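AP endonuclease, family protein 2 (PDB 5TNV) binds magnesium in a xylose isomerase-like TIM barrel and may act as a metal-dependent endonuclease. Local coordinates at residues D67-T72 with E96-S101; E88-L93 with A130-A135; I154-V159 with L227-R232; K254-D259 with S269-L274. One frame throughout, in Å; residues are numbered along the deposited sequence.

Contact 1: residues D67-T72 with E96-S101; sequences DHIDPT and EGLAIS
A parallel beta-alpha-beta crossover of the barrel wall brings His68 and Ile69 of strand 68-70 beside Ala99 and Ile100 of strand 99-104, with helix 83-95 as the connection. The backbone ladder has three rungs. Ala99 N reaches Asp67 O in a weak, bent bond of 3.1 Å; Ile69 N donates to Ala99 O at 2.9 Å, and Ser101 N closes the series on Ile69 O at 3.3 Å. His68 CA also lies 3.1 Å from Ala99 O, a CA-H...O contact that gives this carbonyl a second approach.

The side chains divide between the two faces of the sheet. On the face of Ile69 and Ile100, the CG1 atoms of these two residues meet at 3.7 Å, and both chains continue against Leu93 of the covering helix. Ile69 CG1 stands between its backbone N and carbonyl carbon (chi1 71°), which leaves CG2 to turn toward Leu98 CD1. Further along, the ring of Pro71 presents CD to Ile100 CG2 at 3.7 Å, the two side chains meeting nearly at right angles.

On the other face, the imidazole of His68 lies along Ala99 and Ser101, its CD2 3.9 Å from Ala99 CB. Where the strands begin, a water donates to both Asp67 OD1 and Gly97 O, while the same carboxylate oxygen forms a salt bridge with Arg62. Gly97 itself, at positive phi, ends the preceding helix in a Schellman motif. Strand, helix and neighbouring parallel strand form the beta-alpha-beta unit from which TIM barrels are built.

Contact 2: residues E88-L93 with A130-A135; sequences EFRTVL and APSFGA
Arg90 of helix 83-95 reaches across to Ser132 and Phe133 at the end of helix 116-133, joining two helices of the outer layer of the TIM barrel. Its CB points at the other helix, and CG leaves anti to the backbone N (chi1 -160°), coming within 4.2 Å of Phe133 CE1. Beyond CD the chain bends, and NE is held from its own helix by a salt bridge to Glu87. The guanidinium then lies over one face of the phenyl ring: CZ is 4.3 Å from the ring centroid and 19° off its normal, a cation-pi contact in which NH1 faces the middle of the ring. The two planes are inclined by 33°, so the stack is tilted.

NH1 and NH2 both donate to a single atom, Ser132 OG, the first at 3.0 Å. That oxygen lies close to the guanidinium plane, so the fork fixes the rotation of the group while its face is turned to the aromatic ring. Ser132 OG is also bonded to Leu129 O in the preceding turn, which anchors the hydroxyl to its own helix.

Phe133 has apolar neighbours as well. Phe89 presents its ring edge to Phe133 CE1, the side chains crossing at about a right angle, and Leu93 adds a methyl group nearby; Ile100 of strand 99-104 also touches Phe133. After Phe133 the helix stops in a Schellman motif at Gly134. There Ala130 O accepts from Phe133 N and Ala135 N, which arrive from opposite faces of its carbonyl plane, each at 3.1 Å.

Contact 3: residues I154-V159 with L227-R232; sequences IWFWLV and LVRLHR
Trp157, in a 3-10 turn spanning 156-158, comes up against Leu230 in the chain that follows helix 225-228, their CA atoms 6.6 Å apart, with no direct hydrogen bond between the two segments. The contact belongs to the loops around the metal-binding end of the TIM barrel, and side chains and waters make it.

The indole of Trp157 carries most of it. Arg229, its chain extended from CG to NE, runs over one face of the rings: CD stands 3.8 Å from the centroid of the six-membered ring in a CH-pi contact, and the guanidinium continues above CE3, only 7° from parallel with the indole. On the indole's opposite face lies CB of Trp155. Leu230 CD2 packs on Trp157 CB at 3.7 Å. Phe156 meets the same guanidinium almost perpendicularly, its CE1 3.5 Å from Arg229 NH2. Polar partners fix the group besides the rings, with a salt bridge from NH2 to Glu196 and a hydrogen bond from NH1 to Tyr256 OH. Flat stacking and these bonds together should help to hold the cation in place. The side chain of Arg229 is about 7 Å from the bound magnesium.

His231 forms the second half of the contact. Leu158 CD2 sits over one face of its imidazole, 3.6 Å from the ring centroid, and ND1 is hydrogen-bonded to Asp261 of the second subunit, so this edge also belongs to the trimer interface. Two waters complete the join. One takes the indole N-H and lies 2.7 Å from His231 NE2, in the planes of both rings; the other donates to Trp157 O and accepts from His231 N.

Contact 4: residues K254-D259 with S269-L274; sequences KNYSRD and SAPLPL
Tyr256 faces Pro271 as an antiparallel non-hydrogen-bonded pair in the hairpin 251-261/266-272. The Tyr256 ring meets the Ala270-Pro271 peptide obliquely, CD2 3.5 Å from Pro271 N. Leu272 N donates to Asn255 O at 3.2 Å almost straight at the hydrogen, though from well above the carbonyl plane, and Ser257 N bonds to Ala270 O at 2.9 Å in the plane of that carbonyl. Beyond them the Asn255 amide extends the pairing: ND2 gives a bond of 2.9 Å to Leu274 O, which lies within the amide plane, and a water links Asn255 N to Leu272 O.

On the face opposite Tyr256, Leu272 CD1 packs 3.8 Å from Ser257 CB. Leu274 lays CD2 against Lys254 CA at 3.6 Å.

Further out, Asn255 ND2 also bonds to Val279 O, while Lys254 NZ forms salt bridges with Asp223, a magnesium ligand, and Glu300. Ser269 N donates to Asp259 OD2 of the second subunit, and Leu272 packs against Leu272 of the second and third subunits. A beta hairpin thus runs from the metal site of the TIM barrel to the trimer interface.

In the fold
The four contacts sample a TIM barrel from wall to metal site. Contacts 1 and 2, with centres 8 Å apart, are successive layers of one region: helix 83-95 contributes to contact 2 and connects the strands of contact 1, and Ile100 CD1 touches Phe89 CE2 at 3.8 Å. Contacts 3 and 4, centres 11 Å apart, join through Arg229 O and Ser269 OG (2.7 Å) and through Leu230 O and Arg258 NH1 (2.8 Å), and both touch the second subunit. Magnesium, bound by Glu193, Asp223 and His252, lies about 4 Å from the side chain of Lys254 in contact 4 and about 13 Å from that of Pro71 in contact 1.

Contact 1: residues D67-T72 with E96-S101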
# COMPACT_ATOMS: atom_id res chain seq x y z
N ASP A 67 16.55 -16.57 -3.67
CA ASP A 67 17.36 -17.77 -3.83
C ASP A 67 16.63 -18.87 -4.59
O ASP A 67 17.28 -19.73 -5.19
CB ASP A 67 17.78 -18.32 -2.47
CG ASP A 67 18.70 -17.42 -1.71
OD1 ASP A 67 19.65 -16.95 -2.26
OD2 ASP A 67 18.50 -17.25 -0.50
N HIS A 68 15.30 -18.89 -4.53
CA HIS A 68 14.50 -19.94 -5.09
C HIS A 68 13.43 -19.38 -6.02
O HIS A 68 12.92 -18.25 -5.81
CB HIS A 68 13.82 -20.79 -4.01
CG HIS A 68 14.79 -21.60 -3.23
ND1 HIS A 68 15.37 -21.18 -2.07
CD2 HIS A 68 15.27 -22.85 -3.54
CE1 HIS A 68 16.19 -22.12 -1.64
NE2 HIS A 68 16.17 -23.14 -2.49
N ILE A 69 13.03 -20.20 -7.00
CA ILE A 69 11.92 -19.96 -7.88
C ILE A 69 11.01 -21.18 -7.91
O ILE A 69 11.41 -22.30 -7.55
CB ILE A 69 12.35 -19.59 -9.32
CG1 ILE A 69 12.94 -20.80 -10.03
CG2 ILE A 69 13.26 -18.39 -9.33
CD1 ILE A 69 13.01 -20.70 -11.53
N ASP A 70 9.81 -20.93 -8.39
CA ASP A 70 8.84 -21.95 -8.80
C ASP A 70 8.54 -21.61 -10.25
O ASP A 70 7.97 -20.59 -10.54
CB ASP A 70 7.62 -21.95 -7.93
CG ASP A 70 6.58 -22.99 -8.30
OD1 ASP A 70 6.39 -23.27 -9.51
OD2 ASP A 70 5.95 -23.53 -7.34
N PRO A 71 9.00 -22.47 -11.20
CA PRO A 71 8.85 -22.10 -12.62
C PRO A 71 7.39 -22.13 -13.09
O PRO A 71 7.12 -21.62 -14.18
CB PRO A 71 9.66 -23.19 -13.33
CG PRO A 71 9.51 -24.38 -12.44
CD PRO A 71 9.62 -23.79 -11.04
N THR A 72 6.51 -22.73 -12.33
CA THR A 72 5.14 -23.03 -12.77
C THR A 72 5.19 -23.91 -14.00
O THR A 72 6.23 -24.52 -14.29
CB THR A 72 4.24 -21.79 -12.89
OG1 THR A 72 4.48 -21.08 -14.15
CG2 THR A 72 4.40 -20.85 -11.74
N GLU A 96 22.63 -18.12 -12.82
CA GLU A 96 21.93 -16.94 -12.32
C GLU A 96 21.66 -16.98 -10.83
O GLU A 96 21.04 -16.07 -10.27
CB GLU A 96 20.64 -16.70 -13.13
CG GLU A 96 20.92 -16.41 -14.60
CD GLU A 96 21.78 -15.23 -14.93
OE1 GLU A 96 21.78 -14.22 -14.20
OE2 GLU A 96 22.47 -15.31 -15.99
N GLY A 97 22.18 -17.98 -10.14
CA GLY A 97 22.17 -18.01 -8.67
C GLY A 97 20.87 -18.47 -8.05
O GLY A 97 20.56 -18.05 -6.95
N LEU A 98 20.11 -19.29 -8.72
CA LEU A 98 18.79 -19.71 -8.28
C LEU A 98 18.66 -21.23 -8.26
O LEU A 98 19.43 -21.98 -8.86
CB LEU A 98 17.72 -19.09 -9.21
CG LEU A 98 17.67 -17.55 -9.13
CD1 LEU A 98 16.86 -16.99 -10.29
CD2 LEU A 98 17.07 -17.08 -7.81
N ALA A 99 17.61 -21.67 -7.58
CA ALA A 99 17.25 -23.08 -7.48
C ALA A 99 15.72 -23.20 -7.45
O ALA A 99 15.04 -22.24 -7.08
CB ALA A 99 17.90 -23.69 -6.25
N ILE A 100 15.20 -24.35 -7.83
CA ILE A 100 13.77 -24.61 -7.84
C ILE A 100 13.39 -25.39 -6.57
O ILE A 100 13.88 -26.50 -6.36
CB ILE A 100 13.33 -25.37 -9.08
CG1 ILE A 100 13.52 -24.49 -10.32
CG2 ILE A 100 11.92 -25.84 -8.95
CD1 ILE A 100 13.34 -25.19 -11.65
N SER A 101 12.48 -24.82 -5.76
CA SER A 101 11.99 -25.47 -4.56
C SER A 101 10.64 -26.14 -4.73
O SER A 101 10.30 -27.06 -3.95
CB SER A 101 11.97 -24.48 -3.38
OG SER A 101 11.32 -23.28 -3.76
O HOH W 1 21.33 -18.47 -4.39

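Contact 2: residues E88-L93 with A130-A135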
# COMPACT_ATOMS: atom_id res chain seq x y z
N GLU A 88 20.30 -27.40 -20.62
CA GLU A 88 20.56 -26.01 -20.93
C GLU A 88 19.94 -25.11 -19.86
O GLU A 88 20.54 -24.14 -19.37
CB GLU A 88 20.03 -25.63 -22.29
CG GLU A 88 20.64 -26.11 -23.52
CD GLU A 88 20.18 -25.58 -24.84
OE1 GLU A 88 19.49 -24.63 -24.81
OE2 GLU A 88 20.56 -26.19 -25.90
N PHE A 89 18.68 -25.42 -19.51
CA PHE A 89 17.96 -24.69 -18.49
C PHE A 89 18.65 -24.79 -17.13
O PHE A 89 18.81 -23.80 -16.43
CB PHE A 89 16.53 -25.24 -18.44
CG PHE A 89 15.68 -24.58 -17.37
CD1 PHE A 89 14.97 -23.43 -17.62
CD2 PHE A 89 15.59 -25.12 -16.12
CE1 PHE A 89 14.20 -22.84 -16.61
CE2 PHE A 89 14.88 -24.55 -15.08
CZ PHE A 89 14.19 -23.37 -15.34
N ARG A 90 19.04 -26.02 -16.75
CA ARG A 90 19.67 -26.25 -15.47
C ARG A 90 20.92 -25.39 -15.33
O ARG A 90 21.23 -24.83 -14.26
CB ARG A 90 20.01 -27.72 -15.27
CG ARG A 90 20.23 -28.14 -13.83
CD ARG A 90 20.60 -29.60 -13.75
NE ARG A 90 19.73 -30.59 -14.42
CZ ARG A 90 18.60 -31.04 -13.87
NH1 ARG A 90 18.11 -30.59 -12.74
NH2 ARG A 90 17.87 -31.93 -14.48
N THR A 91 21.71 -25.27 -16.42
CA THR A 91 22.93 -24.50 -16.41
C THR A 91 22.63 -23.00 -16.15
O THR A 91 23.27 -22.39 -15.31
CB THR A 91 23.67 -24.65 -17.73
OG1 THR A 91 24.06 -26.03 -17.81
CG2 THR A 91 24.94 -23.83 -17.76
N VAL A 92 21.64 -22.44 -16.88
CA VAL A 92 21.39 -21.00 -16.65
C VAL A 92 20.75 -20.75 -15.30
O VAL A 92 21.05 -19.72 -14.68
CB VAL A 92 20.64 -20.30 -17.79
CG1 VAL A 92 21.45 -20.34 -19.07
CG2 VAL A 92 19.29 -20.86 -18.03
N LEU A 93 19.93 -21.67 -14.80
CA LEU A 93 19.38 -21.54 -13.46
C LEU A 93 20.50 -21.40 -12.42
O LEU A 93 20.47 -20.47 -11.60
CB LEU A 93 18.49 -22.77 -13.21
CG LEU A 93 17.81 -22.82 -11.84
CD1 LEU A 93 16.73 -21.75 -11.72
CD2 LEU A 93 17.26 -24.22 -11.61
N ALA A 130 11.31 -33.01 -10.50
CA ALA A 130 11.48 -32.22 -9.27
C ALA A 130 12.68 -32.61 -8.46
O ALA A 130 13.46 -31.75 -8.04
CB ALA A 130 10.18 -32.26 -8.49
N PRO A 131 12.93 -33.89 -8.12
CA PRO A 131 14.07 -34.18 -7.27
C PRO A 131 15.41 -33.78 -7.90
O PRO A 131 16.34 -33.49 -7.15
CB PRO A 131 14.04 -35.73 -7.10
CG PRO A 131 12.66 -36.13 -7.44
CD PRO A 131 12.17 -35.11 -8.44
N SER A 132 15.50 -33.79 -9.22
CA SER A 132 16.76 -33.42 -9.84
C SER A 132 17.15 -31.97 -9.55
O SER A 132 18.33 -31.67 -9.62
CB SER A 132 16.74 -33.66 -11.35
OG SER A 132 16.03 -32.63 -12.06
N PHE A 133 16.19 -31.12 -9.26
CA PHE A 133 16.41 -29.72 -8.91
C PHE A 133 16.49 -29.49 -7.42
O PHE A 133 16.78 -28.38 -6.99
CB PHE A 133 15.28 -28.87 -9.50
CG PHE A 133 15.31 -28.74 -11.01
CD1 PHE A 133 16.15 -27.82 -11.61
CD2 PHE A 133 14.53 -29.53 -11.84
CE1 PHE A 133 16.17 -27.69 -12.97
CE2 PHE A 133 14.57 -29.40 -13.21
CZ PHE A 133 15.41 -28.48 -13.78
N GLY A 134 16.20 -30.51 -6.62
CA GLY A 134 16.08 -30.39 -5.18
C GLY A 134 14.70 -29.89 -4.72
O GLY A 134 14.52 -29.50 -3.55
N ALA A 135 13.73 -29.85 -5.62
CA ALA A 135 12.40 -29.40 -5.26
C ALA A 135 11.66 -30.47 -4.45
O ALA A 135 11.86 -31.68 -4.66
CB ALA A 135 11.58 -29.06 -6.50

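Contact 3: residues I154-V159 with L227-R232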
# COMPACT_ATOMS: atom_id res chain seq x y z
N ILE A 154 -11.92 -6.20 -15.19
CA ILE A 154 -10.77 -5.54 -14.55
C ILE A 154 -9.90 -6.55 -13.78
O ILE A 154 -8.68 -6.42 -13.77
CB ILE A 154 -11.31 -4.40 -13.69
CG1 ILE A 154 -11.77 -3.24 -14.64
CG2 ILE A 154 -10.30 -3.90 -12.65
CD1 ILE A 154 -12.61 -2.18 -13.95
N TRP A 155 -10.54 -7.55 -13.18
CA TRP A 155 -9.86 -8.70 -12.61
C TRP A 155 -10.66 -9.94 -12.99
O TRP A 155 -11.90 -9.91 -12.93
CB TRP A 155 -9.75 -8.66 -11.13
CG TRP A 155 -9.03 -7.53 -10.50
CD1 TRP A 155 -9.57 -6.58 -9.67
CD2 TRP A 155 -7.63 -7.26 -10.58
NE1 TRP A 155 -8.57 -5.73 -9.26
CE2 TRP A 155 -7.37 -6.13 -9.79
CE3 TRP A 155 -6.57 -7.88 -11.24
CZ2 TRP A 155 -6.06 -5.62 -9.66
CZ3 TRP A 155 -5.29 -7.38 -11.12
CH2 TRP A 155 -5.07 -6.25 -10.31
N PHE A 156 -9.97 -11.06 -13.25
CA PHE A 156 -10.72 -12.26 -13.69
C PHE A 156 -11.71 -12.72 -12.64
O PHE A 156 -12.72 -13.34 -12.98
CB PHE A 156 -9.76 -13.38 -14.10
CG PHE A 156 -8.89 -13.95 -12.99
CD1 PHE A 156 -9.39 -14.89 -12.11
CD2 PHE A 156 -7.54 -13.57 -12.87
CE1 PHE A 156 -8.58 -15.43 -11.11
CE2 PHE A 156 -6.74 -14.11 -11.88
CZ PHE A 156 -7.28 -15.04 -11.01
N TRP A 157 -11.40 -12.51 -11.36
CA TRP A 157 -12.23 -13.04 -10.28
C TRP A 157 -13.50 -12.24 -10.08
O TRP A 157 -14.34 -12.62 -9.22
CB TRP A 157 -11.45 -13.13 -8.96
CG TRP A 157 -10.89 -11.82 -8.49
CD1 TRP A 157 -11.53 -10.80 -7.86
CD2 TRP A 157 -9.51 -11.41 -8.62
NE1 TRP A 157 -10.68 -9.77 -7.59
CE2 TRP A 157 -9.41 -10.11 -8.05
CE3 TRP A 157 -8.38 -11.98 -9.19
CZ2 TRP A 157 -8.21 -9.42 -8.00
CZ3 TRP A 157 -7.19 -11.30 -9.14
CH2 TRP A 157 -7.13 -10.02 -8.55
N LEU A 158 -13.73 -11.18 -10.85
CA LEU A 158 -14.96 -10.41 -10.72
C LEU A 158 -16.17 -11.11 -11.28
O LEU A 158 -17.29 -10.69 -10.95
CB LEU A 158 -14.79 -9.02 -11.35
CG LEU A 158 -13.74 -8.14 -10.71
CD1 LEU A 158 -13.66 -6.79 -11.44
CD2 LEU A 158 -13.97 -7.92 -9.21
N VAL A 159 -15.99 -12.14 -12.11
CA VAL A 159 -17.12 -12.93 -12.60
C VAL A 159 -16.70 -14.40 -12.43
O VAL A 159 -15.53 -14.76 -12.51
CB VAL A 159 -17.58 -12.62 -14.01
CG1 VAL A 159 -18.00 -11.17 -14.26
CG2 VAL A 159 -16.51 -13.03 -14.97
N LEU A 227 -9.40 -16.57 -2.15
CA LEU A 227 -10.72 -16.39 -1.57
C LEU A 227 -10.93 -15.02 -1.02
O LEU A 227 -12.04 -14.43 -1.18
CB LEU A 227 -11.01 -17.46 -0.51
CG LEU A 227 -10.86 -18.92 -0.97
CD1 LEU A 227 -11.30 -19.85 0.13
CD2 LEU A 227 -11.59 -19.19 -2.28
N VAL A 228 -9.95 -14.43 -0.30
CA VAL A 228 -10.10 -13.13 0.34
C VAL A 228 -10.41 -12.04 -0.68
O VAL A 228 -11.10 -11.05 -0.36
CB VAL A 228 -8.83 -12.84 1.16
CG1 VAL A 228 -8.73 -11.39 1.61
CG2 VAL A 228 -8.70 -13.81 2.33
N ARG A 229 -9.93 -12.17 -1.92
CA ARG A 229 -10.15 -11.14 -2.95
C ARG A 229 -11.58 -11.14 -3.44
O ARG A 229 -11.97 -10.17 -4.14
CB ARG A 229 -9.21 -11.40 -4.12
CG ARG A 229 -9.53 -12.67 -4.95
CD ARG A 229 -8.33 -13.12 -5.72
NE ARG A 229 -8.59 -14.36 -6.44
CZ ARG A 229 -7.65 -15.00 -7.14
NH1 ARG A 229 -6.45 -14.47 -7.31
NH2 ARG A 229 -7.96 -16.18 -7.70
N LEU A 230 -12.39 -12.17 -3.20
CA LEU A 230 -13.64 -12.34 -3.90
C LEU A 230 -14.74 -11.42 -3.34
O LEU A 230 -14.84 -11.18 -2.13
CB LEU A 230 -14.11 -13.78 -3.78
CG LEU A 230 -13.16 -14.81 -4.39
CD1 LEU A 230 -13.64 -16.22 -4.08
CD2 LEU A 230 -12.99 -14.60 -5.88
N HIS A 231 -15.62 -10.98 -4.24
CA HIS A 231 -16.74 -10.12 -3.87
C HIS A 231 -17.94 -10.95 -3.45
O HIS A 231 -19.02 -10.91 -4.07
CB HIS A 231 -17.05 -9.16 -5.03
CG HIS A 231 -15.93 -8.28 -5.42
ND1 HIS A 231 -16.18 -7.04 -6.02
CD2 HIS A 231 -14.58 -8.37 -5.36
CE1 HIS A 231 -15.04 -6.44 -6.30
NE2 HIS A 231 -14.06 -7.24 -5.92
N ARG A 232 -17.75 -11.72 -2.39
CA ARG A 232 -18.75 -12.64 -1.87
C ARG A 232 -18.49 -12.78 -0.38
O ARG A 232 -17.34 -12.52 0.07
CB ARG A 232 -18.71 -14.02 -2.57
CG ARG A 232 -17.53 -14.84 -2.20
CD ARG A 232 -17.52 -16.24 -2.75
NE ARG A 232 -17.32 -16.31 -4.20
CZ ARG A 232 -17.06 -17.49 -4.74
NH1 ARG A 232 -16.99 -18.66 -4.11
NH2 ARG A 232 -16.85 -17.51 -6.04
O HOH W 2 -11.43 -7.06 -6.67
O HOH W 3 -15.75 -11.66 -7.05

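Contact 4: residues K254-D259 with S269-L274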
# COMPACT_ATOMS: atom_id res chain seq x y z
N LYS A 254 -0.17 -14.82 -0.54
CA LYS A 254 -0.42 -13.48 -1.10
C LYS A 254 -1.54 -12.83 -0.30
O LYS A 254 -2.31 -13.48 0.41
CB LYS A 254 -0.73 -13.53 -2.60
CG LYS A 254 -1.97 -14.30 -3.00
CD LYS A 254 -2.30 -14.11 -4.47
CE LYS A 254 -3.45 -14.98 -5.00
NZ LYS A 254 -3.05 -16.40 -5.09
N ASN A 255 -1.68 -11.51 -0.49
CA ASN A 255 -2.65 -10.73 0.26
C ASN A 255 -3.38 -9.72 -0.64
O ASN A 255 -2.93 -9.36 -1.73
CB ASN A 255 -1.99 -10.02 1.45
CG ASN A 255 -2.84 -9.88 2.69
OD1 ASN A 255 -4.06 -10.18 2.67
ND2 ASN A 255 -2.25 -9.44 3.77
N TYR A 256 -4.50 -9.25 -0.11
CA TYR A 256 -5.38 -8.29 -0.74
C TYR A 256 -5.97 -7.40 0.34
O TYR A 256 -6.29 -7.93 1.42
CB TYR A 256 -6.58 -8.94 -1.44
CG TYR A 256 -6.19 -9.81 -2.59
CD1 TYR A 256 -5.76 -11.12 -2.42
CD2 TYR A 256 -6.26 -9.34 -3.91
CE1 TYR A 256 -5.39 -11.92 -3.47
CE2 TYR A 256 -5.91 -10.12 -4.99
CZ TYR A 256 -5.45 -11.44 -4.77
OH TYR A 256 -5.12 -12.27 -5.80
N SER A 257 -6.15 -6.09 0.10
CA SER A 257 -7.14 -5.39 0.91
C SER A 257 -8.50 -6.06 0.67
O SER A 257 -8.74 -6.62 -0.40
CB SER A 257 -7.20 -3.92 0.56
OG SER A 257 -7.54 -3.75 -0.80
N ARG A 258 -9.40 -5.91 1.65
CA ARG A 258 -10.76 -6.43 1.52
C ARG A 258 -11.68 -5.40 2.19
O ARG A 258 -11.38 -4.96 3.31
CB ARG A 258 -10.91 -7.78 2.19
CG ARG A 258 -12.31 -8.38 2.15
CD ARG A 258 -12.34 -9.80 2.69
NE ARG A 258 -13.68 -10.36 2.75
CZ ARG A 258 -14.39 -10.79 1.71
NH1 ARG A 258 -13.86 -10.83 0.50
NH2 ARG A 258 -15.64 -11.19 1.92
N ASP A 259 -12.75 -5.01 1.55
CA ASP A 259 -13.66 -4.06 2.12
C ASP A 259 -15.08 -4.38 1.64
O ASP A 259 -15.32 -5.07 0.63
CB ASP A 259 -13.35 -2.61 1.76
CG ASP A 259 -13.88 -1.60 2.80
OD1 ASP A 259 -13.93 -1.98 3.98
OD2 ASP A 259 -14.22 -0.47 2.42
N SER A 269 -11.63 -5.24 -3.38
CA SER A 269 -10.32 -5.81 -2.98
C SER A 269 -9.26 -5.31 -3.93
O SER A 269 -9.55 -4.98 -5.09
CB SER A 269 -10.35 -7.34 -2.94
OG SER A 269 -10.51 -7.85 -4.25
N ALA A 270 -8.03 -5.27 -3.45
CA ALA A 270 -6.88 -4.86 -4.26
C ALA A 270 -5.67 -5.69 -3.87
O ALA A 270 -5.38 -5.84 -2.68
CB ALA A 270 -6.54 -3.39 -4.10
N PRO A 271 -4.90 -6.20 -4.84
CA PRO A 271 -3.67 -6.92 -4.47
C PRO A 271 -2.71 -5.97 -3.77
O PRO A 271 -2.48 -4.86 -4.24
CB PRO A 271 -3.12 -7.41 -5.80
CG PRO A 271 -3.89 -6.81 -6.86
CD PRO A 271 -5.09 -6.14 -6.29
N LEU A 272 -2.12 -6.43 -2.66
CA LEU A 272 -1.18 -5.64 -1.90
C LEU A 272 -0.11 -6.55 -1.31
O LEU A 272 -0.36 -7.76 -1.14
CB LEU A 272 -1.86 -4.93 -0.72
CG LEU A 272 -2.77 -3.74 -1.08
CD1 LEU A 272 -3.48 -3.27 0.18
CD2 LEU A 272 -1.99 -2.62 -1.72
N PRO A 273 1.06 -5.99 -0.95
CA PRO A 273 2.03 -6.75 -0.14
C PRO A 273 1.38 -7.45 1.04
O PRO A 273 0.40 -6.99 1.63
CB PRO A 273 3.00 -5.67 0.32
CG PRO A 273 2.95 -4.63 -0.80
CD PRO A 273 1.52 -4.64 -1.24
N LEU A 274 2.01 -8.57 1.44
CA LEU A 274 1.59 -9.28 2.62
C LEU A 274 1.36 -8.35 3.82
O LEU A 274 0.36 -8.51 4.54
CB LEU A 274 2.57 -10.38 3.05
CG LEU A 274 2.82 -11.50 2.04
CD1 LEU A 274 3.78 -12.52 2.62
CD2 LEU A 274 1.54 -12.16 1.56
O HOH W 4 0.69 -10.22 -1.84